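Local coordinates for ABC-type transport system, sugar-family extracellular solute-binding protein (Peptoclostridium difficile 630, PDB 6HNI) that binds tyrosine in the cleft between its two lobes, probably delivering it to an ABC transporter, and has adhesive properties as a lipoprotein, at residues T42-A47 / L87-S92; L109-S114 / E259-K264. The protein carries 1 engineered substitution. All blocks are in the same frame, centred on the assembly; numbering follows the deposited sequence. Where two conformers were deposited one is given.

Contact 1 (T42-A47 / L87-S92); sequences TGFVKA and LIFAIS. With TYR (tyrosine), chain B.
Phe44 of helix 35-50 and Phe89 of strand 87-91 lay their rings one over the other in an offset stack, the centroids 3.7 Å apart and the planes only 7° from parallel. The two side chains enter from opposite directions and slide past one another, so the outer edge of the Phe89 ring lies near the root of Phe44, with Phe89 CE2 3.3 Å from Phe44 CG. At the other end the order is reversed: Phe44 CZ comes to 3.7 Å from Phe89 CB, a methylene that makes an off-centre CH-pi contact with the Phe44 ring. Both rings are sent across the gap by the same choice of first torsion, CG anti to the backbone N (177° in Phe44, 174° in Phe89). Phe89 is sandwiched, since CG1 of Ile91, two residues along the strand, lies 3.6 Å above the plane of the Phe89 ring, toward the rim of the face that Phe44 does not cover.

Away from this tight stack the contact thins out. In the conformer given, Leu87 merely brushes the edge of the Phe44 ring, its CD2 4.4 Å from Phe44 CZ, a less certain touch because Leu87 adopts two conformers. The solvent side of the helix carries Lys46, whose ammonium group (NZ) forms a salt bridge with Glu259. Beyond the strand, Ser92 sits at the N-cap position of the helix that follows and lines the tyrosine pocket. The pairing is helix-on-sheet packing in a parallel alpha/beta lobe: strand 87-91 runs between strands 24-30 and 108-113, and helix 258-273 lies beside the stack, with Thr265 against Phe89.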
loop_
_atom_site.group_PDB
_atom_site.type_symbol
_atom_site.label_atom_id
_atom_site.label_comp_id
_atom_site.label_asym_id
_atom_site.label_seq_id
_atom_site.Cartn_x
_atom_site.Cartn_y
_atom_site.Cartn_z
ATOM N N THR A 42 -13.415 0.646 -0.225
ATOM C CA THR A 42 -14.479 0.840 -1.212
ATOM C C THR A 42 -14.795 -0.464 -1.940
ATOM O O THR A 42 -15.987 -0.888 -2.044
ATOM C CB THR A 42 -14.082 1.945 -2.192
ATOM O OG1 THR A 42 -14.049 3.170 -1.461
ATOM C CG2 THR A 42 -15.078 2.093 -3.341
ATOM N N GLY A 43 -13.779 -1.131 -2.453
ATOM C CA GLY A 43 -13.968 -2.403 -3.164
ATOM C C GLY A 43 -14.525 -3.499 -2.293
ATOM O O GLY A 43 -15.426 -4.272 -2.751
ATOM N N PHE A 44 -14.049 -3.627 -1.066
ATOM C CA PHE A 44 -14.492 -4.674 -0.157
ATOM C C PHE A 44 -15.989 -4.531 0.086
ATOM O O PHE A 44 -16.732 -5.527 0.003
ATOM C CB PHE A 44 -13.736 -4.547 1.167
ATOM C CG PHE A 44 -14.112 -5.498 2.255
ATOM C CD1 PHE A 44 -13.436 -6.663 2.416
ATOM C CD2 PHE A 44 -15.056 -5.136 3.228
ATOM C CE1 PHE A 44 -13.732 -7.542 3.445
ATOM C CE2 PHE A 44 -15.358 -6.027 4.264
ATOM C CZ PHE A 44 -14.687 -7.210 4.381
ATOM N N VAL A 45 -16.449 -3.330 0.382
ATOM C CA VAL A 45 -17.867 -3.119 0.689
ATOM C C VAL A 45 -18.722 -3.402 -0.555
ATOM O O VAL A 45 -19.820 -3.999 -0.458
ATOM C CB VAL A 45 -18.093 -1.709 1.280
ATOM C CG1 VAL A 45 -19.570 -1.371 1.446
ATOM C CG2 VAL A 45 -17.350 -1.577 2.613
ATOM N N LYS A 46 -18.252 -2.993 -1.731
ATOM C CA LYS A 46 -19.000 -3.273 -2.974
ATOM C C LYS A 46 -19.085 -4.775 -3.214
ATOM O O LYS A 46 -20.174 -5.257 -3.655
ATOM C CB LYS A 46 -18.385 -2.584 -4.198
ATOM C CG LYS A 46 -18.533 -1.088 -4.231
ATOM C CD LYS A 46 -17.825 -0.468 -5.422
ATOM C CE LYS A 46 -18.039 1.036 -5.452
ATOM N NZ LYS A 46 -17.209 1.660 -6.504
ATOM N N ALA A 47 -18.028 -5.547 -2.960
ATOM C CA ALA A 47 -18.086 -6.992 -3.167
ATOM C C ALA A 47 -19.121 -7.583 -2.217
ATOM O O ALA A 47 -19.907 -8.464 -2.605
ATOM C CB ALA A 47 -16.717 -7.684 -2.988
ATOM N N LEU A 87 -15.862 -11.208 11.970
ATOM C CA LEU A 87 -14.805 -11.070 10.969
ATOM C C LEU A 87 -14.181 -9.697 11.183
ATOM O O LEU A 87 -14.862 -8.720 11.408
ATOM C CB LEU A 87 -15.404 -11.139 9.557
ATOM C CG LEU A 87 -14.484 -10.770 8.381
ATOM C CD1 LEU A 87 -13.432 -11.811 8.242
ATOM C CD2 LEU A 87 -15.298 -10.685 7.085
ATOM N N ILE A 88 -12.847 -9.677 11.040
ATOM C CA ILE A 88 -12.078 -8.403 11.009
ATOM C C ILE A 88 -11.411 -8.228 9.654
ATOM O O ILE A 88 -10.809 -9.167 9.164
ATOM C CB ILE A 88 -11.025 -8.427 12.110
ATOM C CG1 ILE A 88 -11.681 -8.405 13.480
ATOM C CG2 ILE A 88 -10.088 -7.184 11.977
ATOM C CD1 ILE A 88 -10.749 -8.751 14.624
ATOM N N PHE A 89 -11.663 -7.098 9.036
ATOM C CA PHE A 89 -11.000 -6.738 7.783
ATOM C C PHE A 89 -9.953 -5.648 8.150
ATOM O O PHE A 89 -10.305 -4.586 8.629
ATOM C CB PHE A 89 -12.039 -6.177 6.815
ATOM C CG PHE A 89 -11.502 -5.620 5.512
ATOM C CD1 PHE A 89 -10.475 -6.246 4.804
ATOM C CD2 PHE A 89 -12.070 -4.492 4.982
ATOM C CE1 PHE A 89 -9.994 -5.657 3.608
ATOM C CE2 PHE A 89 -11.619 -3.935 3.795
ATOM C CZ PHE A 89 -10.593 -4.562 3.117
ATOM N N ALA A 90 -8.703 -6.028 7.884
ATOM C CA ALA A 90 -7.536 -5.137 8.274
ATOM C C ALA A 90 -6.844 -4.637 7.006
ATOM O O ALA A 90 -6.420 -5.412 6.137
ATOM C CB ALA A 90 -6.570 -5.908 9.184
ATOM N N ILE A 91 -6.671 -3.301 6.965
ATOM C CA ILE A 91 -6.170 -2.631 5.803
ATOM C C ILE A 91 -4.830 -2.004 6.217
ATOM O O ILE A 91 -4.835 -1.040 6.976
ATOM C CB ILE A 91 -7.141 -1.541 5.304
ATOM C CG1 ILE A 91 -8.538 -2.151 4.976
ATOM C CG2 ILE A 91 -6.581 -0.779 4.127
ATOM C CD1 ILE A 91 -9.535 -1.054 4.744
ATOM N N SER A 92 -3.781 -2.571 5.612
ATOM C CA SER A 92 -2.325 -2.253 5.844
ATOM C C SER A 92 -1.693 -3.230 6.795
ATOM O O SER A 92 -2.313 -3.823 7.684
ATOM C CB SER A 92 -2.077 -0.822 6.338
ATOM O OG SER A 92 -2.257 -0.729 7.738
HETATM N N TYR B . 1.861 -1.960 1.420
HETATM C CA TYR B . 1.516 -1.192 2.630
HETATM C C TYR B . 1.488 -2.122 3.832
HETATM O O TYR B . 1.065 -1.684 4.895
HETATM C CB TYR B . 0.264 -0.311 2.442
HETATM C CG TYR B . 0.465 0.772 1.434
HETATM C CD1 TYR B . 1.379 1.831 1.713
HETATM C CD2 TYR B . -0.126 0.787 0.207
HETATM C CE1 TYR B . 1.636 2.787 0.764
HETATM C CE2 TYR B . 0.119 1.742 -0.755
HETATM C CZ TYR B . 1.041 2.776 -0.468
HETATM O OH TYR B . 1.308 3.739 -1.422
HETATM O OXT TYR B . 1.966 -3.235 3.753
#

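Contact 2 (L109-S114 / E259-K264); sequences LITAVS and EKLGYK. With TYR (tyrosine), chain B.
Thr111 and Leu261 account for most of the surface buried where strand 108-113 packs against helix 258-273. The hydroxyl of Thr111 does the touching: OG1 lies 3.5 Å from Leu261 CD2 and 3.7 Å from Leu261 CG, a polar atom set against an aliphatic branch. With chi1 at -168°, OG1 stands opposite the backbone N and faces the helix, yet it is not left without a polar partner, because it hydrogen-bonds to the hydroxyl of Thr135 on the adjoining strand. The Leu261 side chain crosses that of Thr111 at a slant and reaches on with the same methyl, CD2, to within 4.0 Å of Ala112 N. Close approach of the backbones comes at Gly262, with Gly262 CA 6.6 Å from Thr111 CA.

The lobe is a periplasmic-binding-protein-like alpha/beta domain, in which ligand-binding loops follow the carboxyl ends of parallel strands, and this segment follows that plan. At Ala112 the chain turns a corner, with positive phi (57°), and heads away from the helix into the tyrosine site. Ser114 grips the ligand there at two points: its amide N donates to the carboxylate atom OXT of the tyrosine over 3.1 Å, and its OG accepts a bond of 2.9 Å from the amino atom N of the tyrosine. The N-H...OXT hydrogen bond is somewhat bent, at 148°. Asp137 also hydrogen-bonds the ligand, and the side chain of Leu261 touches Asp137.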
loop_
_atom_site.group_PDB
_atom_site.type_symbol
_atom_site.label_atom_id
_atom_site.label_comp_id
_atom_site.label_asym_id
_atom_site.label_seq_id
_atom_site.Cartn_x
_atom_site.Cartn_y
_atom_site.Cartn_z
ATOM N N LEU A 109 -9.225 -10.935 7.634
ATOM C CA LEU A 109 -8.914 -10.809 6.217
ATOM C C LEU A 109 -8.121 -9.516 6.083
ATOM O O LEU A 109 -8.564 -8.477 6.494
ATOM C CB LEU A 109 -10.172 -10.757 5.347
ATOM C CG LEU A 109 -10.819 -12.154 5.143
ATOM C CD1 LEU A 109 -12.043 -11.889 4.361
ATOM C CD2 LEU A 109 -9.932 -13.101 4.375
ATOM N N ILE A 110 -6.987 -9.650 5.416
ATOM C CA ILE A 110 -6.074 -8.493 5.204
ATOM C C ILE A 110 -6.167 -8.041 3.777
ATOM O O ILE A 110 -6.504 -8.784 2.843
ATOM C CB ILE A 110 -4.610 -8.902 5.559
ATOM C CG1 ILE A 110 -4.019 -9.858 4.578
ATOM C CG2 ILE A 110 -4.564 -9.392 6.979
ATOM C CD1 ILE A 110 -2.608 -10.379 4.843
ATOM N N THR A 111 -5.739 -6.791 3.548
ATOM C CA THR A 111 -5.458 -6.296 2.229
ATOM C C THR A 111 -4.345 -5.208 2.395
ATOM O O THR A 111 -4.089 -4.746 3.540
ATOM C CB THR A 111 -6.630 -5.650 1.518
ATOM O OG1 THR A 111 -6.321 -5.438 0.113
ATOM C CG2 THR A 111 -7.133 -4.388 2.160
ATOM N N ALA A 112 -3.742 -4.877 1.261
ATOM C CA ALA A 112 -2.656 -3.801 1.246
ATOM C C ALA A 112 -1.567 -4.190 2.198
ATOM O O ALA A 112 -0.992 -3.269 2.821
ATOM C CB ALA A 112 -3.250 -2.475 1.573
ATOM N N VAL A 113 -1.219 -5.452 2.265
ATOM C CA VAL A 113 -0.095 -5.970 3.040
ATOM C C VAL A 113 0.923 -6.477 2.062
ATOM O O VAL A 113 0.707 -7.381 1.290
ATOM C CB VAL A 113 -0.520 -7.084 4.002
ATOM C CG1 VAL A 113 0.664 -7.793 4.650
ATOM C CG2 VAL A 113 -1.463 -6.533 5.025
ATOM N N SER A 114 2.153 -5.871 2.090
ATOM C CA SER A 114 3.124 -6.184 1.080
ATOM C C SER A 114 3.662 -7.584 1.161
ATOM O O SER A 114 3.876 -8.228 0.136
ATOM C CB SER A 114 4.337 -5.201 1.154
ATOM O OG SER A 114 3.953 -3.878 0.980
ATOM N N GLU A 259 -8.691 -0.809 -5.534
ATOM C CA GLU A 259 -10.150 -1.090 -5.412
ATOM C C GLU A 259 -10.394 -2.532 -5.808
ATOM O O GLU A 259 -11.180 -3.246 -5.123
ATOM C CB GLU A 259 -10.957 -0.127 -6.242
ATOM C CG GLU A 259 -12.454 -0.367 -5.939
ATOM C CD GLU A 259 -13.427 0.639 -6.553
ATOM O OE1 GLU A 259 -13.053 1.802 -6.872
ATOM O OE2 GLU A 259 -14.620 0.260 -6.672
ATOM N N LYS A 260 -9.822 -2.995 -6.907
ATOM C CA LYS A 260 -9.979 -4.425 -7.305
ATOM C C LYS A 260 -9.428 -5.373 -6.272
ATOM O O LYS A 260 -9.942 -6.488 -6.052
ATOM C CB LYS A 260 -9.414 -4.714 -8.689
ATOM C CG LYS A 260 -10.093 -3.927 -9.797
ATOM C CD LYS A 260 -9.508 -4.216 -11.159
ATOM C CE LYS A 260 -10.254 -3.507 -12.261
ATOM N NZ LYS A 260 -9.875 -4.116 -13.549
ATOM N N LEU A 261 -8.309 -5.019 -5.652
ATOM C CA LEU A 261 -7.715 -5.840 -4.585
ATOM C C LEU A 261 -8.668 -5.964 -3.375
ATOM O O LEU A 261 -8.809 -7.050 -2.808
ATOM C CB LEU A 261 -6.328 -5.299 -4.168
ATOM C CG LEU A 261 -5.412 -6.256 -3.432
ATOM C CD1 LEU A 261 -4.781 -7.259 -4.404
ATOM C CD2 LEU A 261 -4.282 -5.475 -2.701
ATOM N N GLY A 262 -9.290 -4.851 -3.016
ATOM C CA GLY A 262 -10.290 -4.831 -1.961
ATOM C C GLY A 262 -11.544 -5.653 -2.295
ATOM O O GLY A 262 -12.040 -6.380 -1.441
ATOM N N TYR A 263 -11.922 -5.567 -3.546
ATOM C CA TYR A 263 -13.129 -6.314 -4.037
ATOM C C TYR A 263 -12.814 -7.796 -3.909
ATOM O O TYR A 263 -13.659 -8.578 -3.406
ATOM C CB TYR A 263 -13.380 -5.894 -5.465
ATOM C CG TYR A 263 -14.664 -6.483 -5.988
ATOM C CD1 TYR A 263 -14.701 -7.799 -6.399
ATOM C CD2 TYR A 263 -15.857 -5.741 -5.985
ATOM C CE1 TYR A 263 -15.911 -8.386 -6.847
ATOM C CE2 TYR A 263 -17.064 -6.305 -6.439
ATOM C CZ TYR A 263 -17.058 -7.622 -6.842
ATOM O OH TYR A 263 -18.281 -8.206 -7.240
ATOM N N LYS A 264 -11.640 -8.265 -4.331
ATOM C CA LYS A 264 -11.233 -9.658 -4.165
ATOM C C LYS A 264 -11.283 -10.068 -2.702
ATOM O O LYS A 264 -11.750 -11.146 -2.324
ATOM C CB LYS A 264 -9.814 -9.902 -4.777
ATOM C CG LYS A 264 -9.190 -11.235 -4.461
ATOM C CD LYS A 264 -9.925 -12.371 -5.160
ATOM C CE LYS A 264 -9.207 -13.698 -4.896
ATOM N NZ LYS A 264 -9.949 -14.785 -5.600
HETATM N N TYR B . 1.861 -1.960 1.420
HETATM C CA TYR B . 1.516 -1.192 2.630
HETATM C C TYR B . 1.488 -2.122 3.832
HETATM O O TYR B . 1.065 -1.684 4.895
HETATM C CB TYR B . 0.264 -0.311 2.442
HETATM C CG TYR B . 0.465 0.772 1.434
HETATM C CD1 TYR B . 1.379 1.831 1.713
HETATM C CD2 TYR B . -0.126 0.787 0.207
HETATM C CE1 TYR B . 1.636 2.787 0.764
HETATM C CE2 TYR B . 0.119 1.742 -0.755
HETATM C CZ TYR B . 1.041 2.776 -0.468
HETATM O OH TYR B . 1.308 3.739 -1.422
HETATM O OXT TYR B . 1.966 -3.235 3.753
#

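Overall arrangement
Contacts 1 and 2 are two neighbouring pieces of one lobe's core, their centres about 7 Å apart. Strands 87-91 and 108-113 are adjacent in the parallel sheet, joined by probable hydrogen bonds from Ala90 N to Leu109 O and from Leu109 N to Ile88 O, each 2.8 Å. The helices meet as well: Ala47 CB packs 3.2 Å from Tyr263 O. Although helix 258-273 comes far later in the sequence, it packs beside helix 35-50. Both strands run out toward the bound tyrosine: Ser92 CB of contact 1 lies 3.6 Å from ligand atom O, whereas contact 2 supplies direct hydrogen bonds through Ser114.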